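Local structure of galactonate dehydratase (Zobellia galactanivorans, 5OLC) at residues L301-W306 and S313-L318; Y57-V62 and S99-A104; M173-G178 and K184-I189; Q166-T171 and L338-N343; E214-A219 and K240-N245. The protein is an enzyme of the enolase superfamily that joins a mandelate racemase/muconate lactonizing enzyme type N-terminal domain to an enolase-like TIM-barrel domain. One frame throughout, in Å; residues are numbered along the deposited sequence.

Contact 1: L301-W306 and S313-L318; sequences LVPHTW and SAAVHL
Pro-303 and Thr-305 lie against Ala-315 where a strand of the TIM barrel hands over to its helix: the chain leaves strand 300-301, runs through a loop and returns as helix 309-321, which packs back on the loop it came from. The closer end is at Thr-305. Its CG2 comes within 3.8 Å of Ala-315 CB, and OG1 lies almost as near the same methyl, at 3.9 Å from Ala-315 CB, so both branches rest on the one methyl. The polar demand of that hydroxyl is met elsewhere, by a hydrogen bond to Glu-337 O, and what Ala-315 meets is in effect the flank of the threonine.

Toward Leu-301 the fit slackens. Leu-301 is partly exposed, and its CD2 stands 4.3 Å from Leu-318 CD2, an ordinary methyl-to-methyl approach; helix 283-296 also packs on both leucines, with Ile-290 and Ala-294 on Leu-301 and Leu-284 and Val-287 on Leu-318. In the same loop, His-304 bonds through ND1 to Asp-277 OD2. Between the two ends sits the proline ring, bridging one helical turn with a single corner: Pro-303 CG is 4.2 Å from Ala-315 CB and 4.4 Å from Leu-318 CD2.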
# COMPACT_ATOMS: atom_id res chain seq x y z
N LEU A 301 7.48 -26.22 -3.32
CA LEU A 301 6.62 -27.09 -2.50
C LEU A 301 7.33 -28.38 -2.19
O LEU A 301 7.71 -29.12 -3.10
CB LEU A 301 5.28 -27.40 -3.19
CG LEU A 301 4.11 -27.64 -2.27
CD1 LEU A 301 2.82 -27.18 -2.92
CD2 LEU A 301 4.03 -29.09 -1.84
N VAL A 302 7.51 -28.66 -0.90
CA VAL A 302 8.06 -29.90 -0.39
C VAL A 302 7.01 -30.26 0.63
O VAL A 302 6.85 -29.49 1.57
CB VAL A 302 9.48 -29.78 0.24
CG1 VAL A 302 9.94 -31.14 0.79
CG2 VAL A 302 10.49 -29.20 -0.74
N PRO A 303 6.19 -31.31 0.46
CA PRO A 303 5.15 -31.57 1.46
C PRO A 303 5.68 -32.06 2.81
O PRO A 303 6.83 -32.51 2.91
CB PRO A 303 4.23 -32.59 0.76
CG PRO A 303 5.11 -33.30 -0.17
CD PRO A 303 6.17 -32.33 -0.62
N HIS A 304 4.85 -31.92 3.84
CA HIS A 304 5.19 -32.40 5.17
C HIS A 304 4.61 -33.82 5.26
O HIS A 304 3.47 -34.04 4.83
CB HIS A 304 4.58 -31.49 6.25
CG HIS A 304 4.87 -31.92 7.66
ND1 HIS A 304 3.88 -32.50 8.46
CD2 HIS A 304 6.02 -31.85 8.37
CE1 HIS A 304 4.47 -32.76 9.62
NE2 HIS A 304 5.76 -32.39 9.61
N THR A 305 5.43 -34.80 5.73
CA THR A 305 5.02 -36.21 5.89
C THR A 305 5.53 -36.80 7.19
O THR A 305 6.75 -36.89 7.38
CB THR A 305 5.33 -37.11 4.67
OG1 THR A 305 6.11 -36.43 3.68
CG2 THR A 305 4.08 -37.69 4.04
N TRP A 306 4.60 -37.21 8.08
CA TRP A 306 4.94 -37.78 9.39
C TRP A 306 3.86 -38.76 9.87
O TRP A 306 3.23 -38.55 10.92
CB TRP A 306 5.21 -36.66 10.42
CG TRP A 306 6.15 -37.04 11.53
CD1 TRP A 306 7.49 -37.28 11.42
CD2 TRP A 306 5.84 -37.11 12.93
NE1 TRP A 306 8.03 -37.54 12.66
CE2 TRP A 306 7.04 -37.45 13.61
CE3 TRP A 306 4.66 -36.97 13.68
CZ2 TRP A 306 7.09 -37.62 15.00
CZ3 TRP A 306 4.71 -37.14 15.06
CH2 TRP A 306 5.92 -37.46 15.71
N SER A 313 3.08 -42.62 0.84
CA SER A 313 2.64 -42.93 -0.53
C SER A 313 2.01 -41.73 -1.23
O SER A 313 2.42 -41.42 -2.34
CB SER A 313 1.67 -44.10 -0.54
OG SER A 313 2.37 -45.29 -0.24
N ALA A 314 1.07 -41.02 -0.55
CA ALA A 314 0.40 -39.82 -1.06
C ALA A 314 1.44 -38.75 -1.46
O ALA A 314 1.30 -38.13 -2.53
CB ALA A 314 -0.56 -39.29 -0.02
N ALA A 315 2.52 -38.58 -0.65
CA ALA A 315 3.62 -37.66 -0.95
C ALA A 315 4.45 -38.18 -2.10
O ALA A 315 4.79 -37.39 -2.97
CB ALA A 315 4.49 -37.44 0.27
N VAL A 316 4.73 -39.50 -2.17
CA VAL A 316 5.48 -40.09 -3.29
C VAL A 316 4.79 -39.70 -4.59
O VAL A 316 5.43 -39.16 -5.49
CB VAL A 316 5.65 -41.64 -3.22
CG1 VAL A 316 6.57 -42.13 -4.31
CG2 VAL A 316 6.13 -42.11 -1.85
N HIS A 317 3.48 -39.93 -4.65
CA HIS A 317 2.67 -39.63 -5.81
C HIS A 317 2.49 -38.14 -6.04
O HIS A 317 2.40 -37.74 -7.20
CB HIS A 317 1.34 -40.39 -5.75
CG HIS A 317 1.54 -41.85 -6.00
ND1 HIS A 317 1.37 -42.39 -7.27
CD2 HIS A 317 2.02 -42.81 -5.18
CE1 HIS A 317 1.68 -43.67 -7.16
NE2 HIS A 317 2.08 -43.98 -5.92
N LEU A 318 2.51 -37.31 -4.98
CA LEU A 318 2.40 -35.86 -5.20
C LEU A 318 3.69 -35.25 -5.74
O LEU A 318 3.62 -34.54 -6.75
CB LEU A 318 1.87 -35.10 -3.98
CG LEU A 318 1.49 -33.66 -4.30
CD1 LEU A 318 -0.01 -33.42 -4.15
CD2 LEU A 318 2.35 -32.68 -3.52

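Contact 2: Y57-V62 and S99-A104; sequences YGPAAV and SGVLQA
Val-62, whose side chain packs on Val-101, donates its backbone N to Pro-59 O at 2.9 Å, and this short turn sets both Pro-59 and Val-62 before the second segment. Val-101 is the hub. Its CG1 lies anti to the backbone N (chi1 163°) and reaches Val-62 CG1 at 3.7 Å, while its other methyl, CG2, turns to Pro-59 CD at 4.2 Å. The two valine side chains meet at about a right angle, and both methyls of Val-101 lie against the CB and CG1 of Val-62. One turn further on, the methyl of Ala-104 sits by the backbone of Tyr-57, with Ala-104 CB 3.3 Å from Tyr-57 O; this is carbon against carbonyl and adds no polar bond.

Gly-100, at the N-cap position just before the helix, has positive phi (61°), and its O accepts Ala-104 N at 3.2 Å. A second subunit also packs here: its Tyr-96 on Pro-59 and its Leu-102 on Val-101. Helix 60-70 follows the three-stranded antiparallel sheet after a short turn, and its packing on helix 101-120 is the sheet-plus-helices build of the enolase-superfamily N-terminal domain.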
# COMPACT_ATOMS: atom_id res chain seq x y z
N TYR A 57 -3.79 -36.46 9.61
CA TYR A 57 -2.67 -36.04 10.46
C TYR A 57 -3.14 -35.15 11.60
O TYR A 57 -3.81 -34.14 11.35
CB TYR A 57 -1.55 -35.37 9.65
CG TYR A 57 -0.37 -34.90 10.48
CD1 TYR A 57 0.68 -35.76 10.80
CD2 TYR A 57 -0.28 -33.58 10.91
CE1 TYR A 57 1.77 -35.33 11.54
CE2 TYR A 57 0.81 -33.13 11.66
CZ TYR A 57 1.84 -34.01 11.98
OH TYR A 57 2.91 -33.56 12.71
N GLY A 58 -2.78 -35.53 12.83
CA GLY A 58 -3.13 -34.82 14.05
C GLY A 58 -3.56 -35.72 15.19
O GLY A 58 -3.06 -36.84 15.30
N PRO A 59 -4.51 -35.28 16.07
CA PRO A 59 -4.94 -36.15 17.19
C PRO A 59 -5.93 -37.24 16.75
O PRO A 59 -7.13 -36.99 16.51
CB PRO A 59 -5.51 -35.15 18.21
CG PRO A 59 -5.44 -33.78 17.56
CD PRO A 59 -5.23 -33.99 16.10
N ALA A 60 -5.40 -38.46 16.64
CA ALA A 60 -6.09 -39.66 16.18
C ALA A 60 -7.60 -39.73 16.51
O ALA A 60 -8.42 -39.63 15.60
CB ALA A 60 -5.37 -40.89 16.68
N ALA A 61 -7.95 -39.87 17.80
CA ALA A 61 -9.33 -40.03 18.25
C ALA A 61 -10.29 -38.87 17.89
O ALA A 61 -11.50 -39.08 17.80
CB ALA A 61 -9.34 -40.28 19.74
N VAL A 62 -9.72 -37.66 17.67
CA VAL A 62 -10.47 -36.47 17.28
C VAL A 62 -10.75 -36.52 15.79
O VAL A 62 -11.83 -36.12 15.35
CB VAL A 62 -9.78 -35.14 17.67
CG1 VAL A 62 -10.81 -34.05 17.92
CG2 VAL A 62 -8.90 -35.33 18.90
N SER A 99 -9.58 -24.90 9.48
CA SER A 99 -8.29 -25.46 9.85
C SER A 99 -8.48 -26.69 10.76
O SER A 99 -9.61 -27.10 11.06
CB SER A 99 -7.42 -24.41 10.53
OG SER A 99 -6.54 -23.77 9.62
N GLY A 100 -7.35 -27.27 11.14
CA GLY A 100 -7.23 -28.39 12.07
C GLY A 100 -7.88 -29.72 11.75
O GLY A 100 -7.77 -30.24 10.64
N VAL A 101 -8.53 -30.27 12.79
CA VAL A 101 -9.17 -31.58 12.94
C VAL A 101 -10.12 -31.94 11.78
O VAL A 101 -9.83 -32.94 11.13
CB VAL A 101 -9.84 -31.71 14.34
CG1 VAL A 101 -10.86 -32.86 14.39
CG2 VAL A 101 -8.78 -31.87 15.43
N LEU A 102 -11.23 -31.19 11.51
CA LEU A 102 -12.14 -31.57 10.40
C LEU A 102 -11.45 -31.58 9.02
O LEU A 102 -11.89 -32.33 8.16
CB LEU A 102 -13.44 -30.77 10.36
CG LEU A 102 -14.51 -31.15 11.40
CD1 LEU A 102 -15.59 -30.12 11.45
CD2 LEU A 102 -15.13 -32.50 11.12
N GLN A 103 -10.34 -30.82 8.85
CA GLN A 103 -9.56 -30.81 7.61
C GLN A 103 -8.78 -32.12 7.47
O GLN A 103 -8.69 -32.64 6.35
CB GLN A 103 -8.62 -29.58 7.49
CG GLN A 103 -9.34 -28.25 7.24
CD GLN A 103 -10.54 -28.35 6.32
OE1 GLN A 103 -10.46 -28.83 5.18
NE2 GLN A 103 -11.70 -27.92 6.81
N ALA A 104 -8.28 -32.67 8.60
CA ALA A 104 -7.57 -33.95 8.61
C ALA A 104 -8.55 -35.14 8.42
O ALA A 104 -8.14 -36.19 7.90
CB ALA A 104 -6.74 -34.11 9.87

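Contact 3: M173-G178 and K184-I189; sequences MKVGLG and KYIAAI
Met-173 meets Ile-186 and Ile-189 with the end of its chain, and these apolar contacts form the heart of the interface. CG of Met-173 sits between the backbone N and the carbonyl carbon (chi1 62°), and a bend at chi3 of -67° turns the terminal methyl across the helix. CE then lies 3.6 Å from Ile-186 CG1, the two side chains crossing at about a right angle. The sulfur touches Ile-186 as well but comes closest to the next turn: Met-173 SD is 3.5 Å from Ile-189 CG2, and here the two chains run past each other in opposite directions. Val-175 adds a looser touch, with its CG1 4.0 Å from Ile-186 CD1. Ile-186 is used at two points of one branch, CG1 by the methionine and the terminal CD1 by the valine, while Leu-199 of strand 198-202 packs on both Met-173 and Ile-189.

The one aromatic contact lies at the outer end. Leu-177 CD2 approaches the rim of the Tyr-185 ring near its plane, at 3.6 Å from CE2, so the leucine comes at the edge of the ring.

The loop has its own polar ties: the carboxylate of Asp-182, early in helix 179-193, accepts the backbone N of Gly-176 with OD2 and that of Leu-177 with OD1. Through Asp-182 the loop is tied to the start of the helix that the buried side chains fasten further along. Tyr-207 OH takes the N of Gly-178, the N-cap residue. Strand 170-174, helix 179-193 and strand 198-202 make a beta-alpha-beta crossover, the repeating element of the TIM barrel.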
# COMPACT_ATOMS: atom_id res chain seq x y z
N MET A 173 17.32 -32.19 10.99
CA MET A 173 17.52 -32.26 12.44
C MET A 173 16.57 -31.33 13.22
O MET A 173 16.22 -30.25 12.73
CB MET A 173 18.99 -32.01 12.81
CG MET A 173 19.50 -30.64 12.41
SD MET A 173 21.12 -30.30 13.10
CE MET A 173 20.71 -30.20 14.90
N LYS A 174 16.17 -31.76 14.43
CA LYS A 174 15.28 -30.98 15.28
C LYS A 174 16.07 -30.10 16.22
O LYS A 174 17.02 -30.56 16.86
CB LYS A 174 14.29 -31.85 16.04
N VAL A 175 15.71 -28.81 16.25
CA VAL A 175 16.31 -27.76 17.08
C VAL A 175 15.23 -27.13 17.99
O VAL A 175 14.04 -27.28 17.71
CB VAL A 175 17.11 -26.71 16.26
CG1 VAL A 175 18.25 -27.35 15.48
CG2 VAL A 175 16.21 -25.89 15.34
N GLY A 176 15.66 -26.48 19.07
CA GLY A 176 14.78 -25.86 20.06
C GLY A 176 15.24 -26.11 21.48
O GLY A 176 14.52 -25.77 22.43
N LEU A 177 16.44 -26.69 21.63
CA LEU A 177 17.11 -27.03 22.89
C LEU A 177 17.90 -25.84 23.48
O LEU A 177 18.52 -25.98 24.53
CB LEU A 177 18.04 -28.23 22.63
CG LEU A 177 18.19 -29.28 23.73
CD1 LEU A 177 16.84 -29.80 24.22
CD2 LEU A 177 19.06 -30.42 23.25
N GLY A 178 17.84 -24.69 22.80
CA GLY A 178 18.53 -23.46 23.17
C GLY A 178 19.49 -23.04 22.08
O GLY A 178 20.16 -23.89 21.50
N LYS A 184 25.92 -25.81 19.06
CA LYS A 184 26.90 -26.79 19.54
C LYS A 184 26.67 -28.14 18.82
O LYS A 184 27.63 -28.78 18.40
CB LYS A 184 26.76 -26.93 21.07
CG LYS A 184 27.58 -28.04 21.73
CD LYS A 184 26.85 -28.51 22.98
CE LYS A 184 27.57 -29.60 23.73
NZ LYS A 184 26.66 -30.29 24.69
N TYR A 185 25.39 -28.54 18.66
CA TYR A 185 24.98 -29.79 18.02
C TYR A 185 25.00 -29.73 16.48
O TYR A 185 25.41 -30.72 15.86
CB TYR A 185 23.61 -30.26 18.55
CG TYR A 185 23.59 -30.71 20.00
CD1 TYR A 185 24.77 -31.02 20.68
CD2 TYR A 185 22.39 -30.88 20.68
CE1 TYR A 185 24.75 -31.44 22.01
CE2 TYR A 185 22.35 -31.32 22.00
CZ TYR A 185 23.54 -31.59 22.67
OH TYR A 185 23.51 -32.01 23.98
N ILE A 186 24.59 -28.59 15.88
CA ILE A 186 24.60 -28.34 14.42
C ILE A 186 26.05 -28.43 13.93
O ILE A 186 26.31 -29.01 12.87
CB ILE A 186 23.90 -27.01 14.02
CG1 ILE A 186 22.42 -27.01 14.43
CG2 ILE A 186 24.03 -26.75 12.50
CD1 ILE A 186 21.80 -25.63 14.68
N ALA A 187 27.00 -27.91 14.74
CA ALA A 187 28.44 -27.96 14.46
C ALA A 187 28.93 -29.41 14.43
O ALA A 187 29.70 -29.77 13.55
CB ALA A 187 29.19 -27.17 15.51
N ALA A 188 28.45 -30.24 15.39
CA ALA A 188 28.81 -31.65 15.56
C ALA A 188 28.32 -32.52 14.41
O ALA A 188 29.11 -33.33 13.90
CB ALA A 188 28.28 -32.17 16.88
N ILE A 189 27.05 -32.35 14.00
CA ILE A 189 26.44 -33.13 12.91
C ILE A 189 27.09 -32.77 11.57
O ILE A 189 27.41 -33.69 10.82
CB ILE A 189 24.89 -33.04 12.91
CG1 ILE A 189 24.25 -33.94 11.82
CG2 ILE A 189 24.39 -31.61 12.82
CD1 ILE A 189 22.77 -34.22 12.00

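Contact 4: Q166-T171 and L338-N343; sequences QGFKAT and LDRTEN
Phe-168 carries the contact of 166-171 with Leu-338 and Arg-340, and the chain comes to it from the end of a helix. Gly-167 leaves that helix with positive phi in a Schellman motif, and the turn delivers the phenylalanine inward. At Phe-168 itself CG lies anti to the carbonyl carbon (chi1 -70°), which aims the ring at the second segment. Leu-338 CD2 comes up to the ring edge, in its plane, 3.7 Å from Phe-168 CE1. CZ, next round the ring, meets Arg-340, whose CD is 3.9 Å from Phe-168 CZ and whose CG is 4.0 Å from the same CZ atom. Bends at chi2 and chi3 fold the arginine chain round the ring tip, and the ring and guanidinium planes end up 25° apart.

Next, Lys-169 swings back to give its NZ to Gly-167 O at 2.8 Å, and NZ also bonds to Asn-358 O. Ala-170 and Thr-171 then enter the barrel strand 170-174, which is separated from strand 337-339 by strand 136-142; Thr-171 OG1 bonds to Ala-141 O.

Phe-168 thus takes up a methyl and the aliphatic part of an arginine. Since the contact itself holds only carbon surfaces and one grazing NE, its fit probably depends on shape rather than on polar pairing.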
# COMPACT_ATOMS: atom_id res chain seq x y z
N GLN A 166 23.54 -45.03 4.74
CA GLN A 166 22.33 -45.57 4.11
C GLN A 166 22.05 -44.98 2.71
O GLN A 166 21.06 -45.37 2.07
CB GLN A 166 21.11 -45.42 5.04
CG GLN A 166 21.04 -46.48 6.12
CD GLN A 166 19.71 -46.50 6.81
OE1 GLN A 166 19.53 -45.92 7.88
NE2 GLN A 166 18.76 -47.23 6.24
N GLY A 167 22.91 -44.06 2.27
CA GLY A 167 22.83 -43.43 0.95
C GLY A 167 22.19 -42.05 0.88
O GLY A 167 22.34 -41.37 -0.14
N PHE A 168 21.46 -41.62 1.94
CA PHE A 168 20.76 -40.34 2.01
C PHE A 168 21.61 -39.15 1.62
O PHE A 168 22.78 -39.07 2.00
CB PHE A 168 20.12 -40.12 3.39
CG PHE A 168 18.94 -41.01 3.67
CD1 PHE A 168 17.65 -40.64 3.28
CD2 PHE A 168 19.10 -42.22 4.33
CE1 PHE A 168 16.55 -41.47 3.54
CE2 PHE A 168 18.00 -43.04 4.59
CZ PHE A 168 16.74 -42.66 4.20
N LYS A 169 21.03 -38.25 0.81
CA LYS A 169 21.69 -37.05 0.28
C LYS A 169 21.44 -35.82 1.15
O LYS A 169 22.15 -34.81 1.02
CB LYS A 169 21.23 -36.80 -1.18
CG LYS A 169 21.22 -38.02 -2.11
CD LYS A 169 22.62 -38.46 -2.60
CE LYS A 169 22.58 -39.61 -3.58
NZ LYS A 169 22.35 -40.93 -2.91
N ALA A 170 20.44 -35.91 2.04
CA ALA A 170 20.03 -34.84 2.95
C ALA A 170 19.44 -35.37 4.24
O ALA A 170 18.85 -36.46 4.25
CB ALA A 170 19.01 -33.95 2.26
N THR A 171 19.57 -34.60 5.34
CA THR A 171 19.01 -34.97 6.64
C THR A 171 18.45 -33.75 7.39
O THR A 171 19.08 -32.70 7.40
CB THR A 171 20.01 -35.81 7.48
OG1 THR A 171 19.37 -36.24 8.68
CG2 THR A 171 21.31 -35.07 7.80
N LEU A 338 10.86 -38.16 4.67
CA LEU A 338 10.91 -39.58 4.97
C LEU A 338 11.29 -39.78 6.44
O LEU A 338 12.48 -39.75 6.78
CB LEU A 338 11.87 -40.31 4.02
CG LEU A 338 11.76 -41.84 3.95
CD1 LEU A 338 10.49 -42.29 3.22
CD2 LEU A 338 12.95 -42.42 3.27
N ASP A 339 10.27 -39.96 7.32
CA ASP A 339 10.44 -40.20 8.76
C ASP A 339 11.26 -41.46 9.00
O ASP A 339 10.84 -42.55 8.61
CB ASP A 339 9.08 -40.29 9.48
CG ASP A 339 9.14 -40.49 10.99
OD1 ASP A 339 10.05 -39.92 11.63
OD2 ASP A 339 8.26 -41.20 11.53
N ARG A 340 12.46 -41.32 9.59
CA ARG A 340 13.34 -42.47 9.83
C ARG A 340 13.41 -42.90 11.32
O ARG A 340 14.21 -43.77 11.68
CB ARG A 340 14.74 -42.25 9.23
CG ARG A 340 14.82 -42.07 7.71
CD ARG A 340 13.92 -42.99 6.89
NE ARG A 340 14.26 -44.41 7.01
CZ ARG A 340 13.40 -45.41 6.88
NH1 ARG A 340 12.12 -45.16 6.63
NH2 ARG A 340 13.80 -46.66 7.01
N THR A 341 12.52 -42.33 12.16
CA THR A 341 12.43 -42.62 13.59
C THR A 341 11.80 -44.01 13.82
O THR A 341 11.45 -44.71 12.86
CB THR A 341 11.64 -41.50 14.33
OG1 THR A 341 10.30 -41.46 13.85
CG2 THR A 341 12.30 -40.13 14.20
N GLU A 342 11.67 -44.41 15.10
CA GLU A 342 11.07 -45.68 15.49
C GLU A 342 9.56 -45.60 15.34
O GLU A 342 8.91 -44.78 16.01
CB GLU A 342 11.48 -46.07 16.92
CG GLU A 342 12.71 -46.96 16.97
CD GLU A 342 14.07 -46.28 16.98
OE1 GLU A 342 14.75 -46.33 18.03
OE2 GLU A 342 14.49 -45.79 15.91
N ASN A 343 9.01 -46.40 14.42
CA ASN A 343 7.57 -46.42 14.16
C ASN A 343 7.07 -47.77 13.71
O ASN A 343 7.18 -48.15 12.53
CB ASN A 343 7.17 -45.31 13.19
CG ASN A 343 5.72 -44.91 13.25
OD1 ASN A 343 4.83 -45.66 13.66
ND2 ASN A 343 5.44 -43.72 12.75

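Contact 5: E214-A219 and K240-N245; sequences ELARKA and KRLRQN
Ala-216 and Arg-217 of one helix meet Leu-242 and Asn-245 of the next in a lean, partly buried helix-to-helix contact on the outside of the barrel. The buried half is small: Ala-216 CB lies 4.4 Å from Leu-242 CD1. The leucine reaches this far because its CG stands anti to the backbone N (chi1 -170°), and it also packs on Ala-212 and Ile-213, about one turn before Ala-216, and on Ile-250 of strand 250-252 beneath.

The other half, with partly exposed residues, is polar. Arg-217 runs extended from CG to NE and lies side by side with Asn-245, both pointing the same way. Its NH2 comes within 2.9 Å of Asn-245 OD1, with the oxygen at the guanidinium edge, near its plane, but the angle is too poor for a hydrogen bond. The guanidinium and amide planes stand 61° apart, so the two groups do not lie flat on one another; Asn-245 CG is 3.7 Å from Arg-217 NH2.

Helices 209-219 and 236-245 are neighbours in the ring of helices round the TIM barrel, linked through strand 224-228. Asn-245 closes the second helix, its backbone N bonded to Arg-241 O at 3.0 Å. Two arginines of that helix have partners elsewhere: Arg-243 makes salt bridges to Asp-269 and Asp-272, and Arg-241 to Asp-269 of a third subunit. Thr-247 of the same third subunit packs on Arg-217.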
# COMPACT_ATOMS: atom_id res chain seq x y z
N GLU A 214 19.02 -15.10 15.78
CA GLU A 214 20.22 -15.38 16.57
C GLU A 214 20.78 -16.74 16.11
O GLU A 214 21.97 -16.84 15.80
CB GLU A 214 19.89 -15.40 18.08
CG GLU A 214 21.11 -15.25 18.97
CD GLU A 214 20.85 -15.03 20.45
OE1 GLU A 214 19.91 -15.65 21.01
OE2 GLU A 214 21.59 -14.22 21.05
N LEU A 215 19.89 -17.75 15.98
CA LEU A 215 20.22 -19.10 15.54
C LEU A 215 20.56 -19.13 14.07
O LEU A 215 21.55 -19.77 13.71
CB LEU A 215 19.06 -20.07 15.86
CG LEU A 215 19.13 -21.51 15.30
CD1 LEU A 215 20.31 -22.30 15.86
CD2 LEU A 215 17.84 -22.24 15.59
N ALA A 216 19.76 -18.44 13.22
CA ALA A 216 19.96 -18.36 11.78
C ALA A 216 21.34 -17.78 11.44
O ALA A 216 22.15 -18.49 10.85
CB ALA A 216 18.85 -17.53 11.15
N ARG A 217 21.65 -16.54 11.90
CA ARG A 217 22.92 -15.84 11.68
C ARG A 217 24.15 -16.65 12.13
O ARG A 217 25.18 -16.64 11.45
CB ARG A 217 22.94 -14.48 12.40
CG ARG A 217 22.09 -13.40 11.73
CD ARG A 217 22.39 -12.04 12.33
NE ARG A 217 21.59 -10.98 11.72
CZ ARG A 217 20.64 -10.29 12.35
NH1 ARG A 217 20.37 -10.53 13.62
NH2 ARG A 217 19.97 -9.34 11.71
N LYS A 218 24.03 -17.35 13.26
CA LYS A 218 25.10 -18.17 13.82
C LYS A 218 25.27 -19.51 13.09
O LYS A 218 26.40 -19.96 12.92
CB LYS A 218 24.90 -18.38 15.33
N ALA A 219 24.16 -20.13 12.63
CA ALA A 219 24.16 -21.43 11.94
C ALA A 219 24.44 -21.36 10.43
O ALA A 219 24.62 -22.41 9.80
CB ALA A 219 22.86 -22.17 12.21
N LYS A 240 8.57 -13.24 7.31
CA LYS A 240 9.01 -12.27 6.31
C LYS A 240 10.31 -11.56 6.70
O LYS A 240 11.22 -11.48 5.88
CB LYS A 240 7.91 -11.24 5.98
CG LYS A 240 8.19 -10.46 4.69
CD LYS A 240 7.10 -9.48 4.33
CE LYS A 240 7.36 -8.90 2.95
NZ LYS A 240 6.11 -8.41 2.31
N ARG A 241 10.38 -11.04 7.96
CA ARG A 241 11.55 -10.34 8.52
C ARG A 241 12.76 -11.29 8.57
O ARG A 241 13.86 -10.90 8.18
CB ARG A 241 11.25 -9.82 9.94
CG ARG A 241 10.57 -8.45 10.07
CD ARG A 241 10.66 -7.88 11.50
NE ARG A 241 10.29 -8.85 12.54
CZ ARG A 241 9.11 -8.89 13.16
NH1 ARG A 241 8.17 -8.00 12.89
NH2 ARG A 241 8.87 -9.83 14.08
N LEU A 242 12.55 -12.52 9.05
CA LEU A 242 13.59 -13.54 9.18
C LEU A 242 14.21 -13.86 7.83
O LEU A 242 15.43 -13.96 7.72
CB LEU A 242 13.03 -14.80 9.85
CG LEU A 242 14.03 -15.87 10.26
CD1 LEU A 242 15.03 -15.34 11.24
CD2 LEU A 242 13.34 -16.99 10.89
N ARG A 243 13.35 -13.97 6.80
CA ARG A 243 13.72 -14.22 5.41
C ARG A 243 14.63 -13.08 4.90
O ARG A 243 15.61 -13.34 4.19
CB ARG A 243 12.44 -14.29 4.56
CG ARG A 243 12.47 -15.33 3.47
CD ARG A 243 11.25 -15.16 2.60
NE ARG A 243 11.44 -15.76 1.28
CZ ARG A 243 10.59 -15.59 0.27
NH1 ARG A 243 9.53 -14.82 0.42
NH2 ARG A 243 10.82 -16.18 -0.89
N GLN A 244 14.32 -11.83 5.30
CA GLN A 244 15.06 -10.61 4.94
C GLN A 244 16.40 -10.51 5.65
O GLN A 244 17.34 -9.95 5.08
CB GLN A 244 14.21 -9.35 5.23
CG GLN A 244 13.05 -9.14 4.26
CD GLN A 244 12.02 -8.09 4.66
OE1 GLN A 244 11.97 -7.61 5.80
NE2 GLN A 244 11.16 -7.73 3.71
N ASN A 245 16.51 -11.05 6.88
CA ASN A 245 17.71 -10.95 7.71
C ASN A 245 18.63 -12.21 7.72
O ASN A 245 19.71 -12.15 8.32
CB ASN A 245 17.31 -10.55 9.13
CG ASN A 245 17.11 -9.06 9.31
OD1 ASN A 245 17.66 -8.46 10.24
ND2 ASN A 245 16.23 -8.43 8.52

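Overall arrangement
Four of the contacts belong to the barrel domain and contact 2 to the N-terminal domain, yet contacts 1 and 2 touch: His-304 CE1 lies 3.6 Å from Tyr-57 OH, so the loop of contact 1 is one place where the two domains meet. Contact 4 also borders contact 1, through Trp-306 NE1 and Asp-339 OD1 at 3.3 Å, with centres about 14 Å apart. Contacts 3 and 4 share strand 170-174. Contact 5 joins contact 3 through Ile-186 CD1 and Leu-215 CD1, 3.8 Å apart, while contacts 2 and 5 lie about 32 Å apart between centres. In enolase-superfamily enzymes the active site lies between the two domains, consistent with the region where contacts 1 and 2 touch.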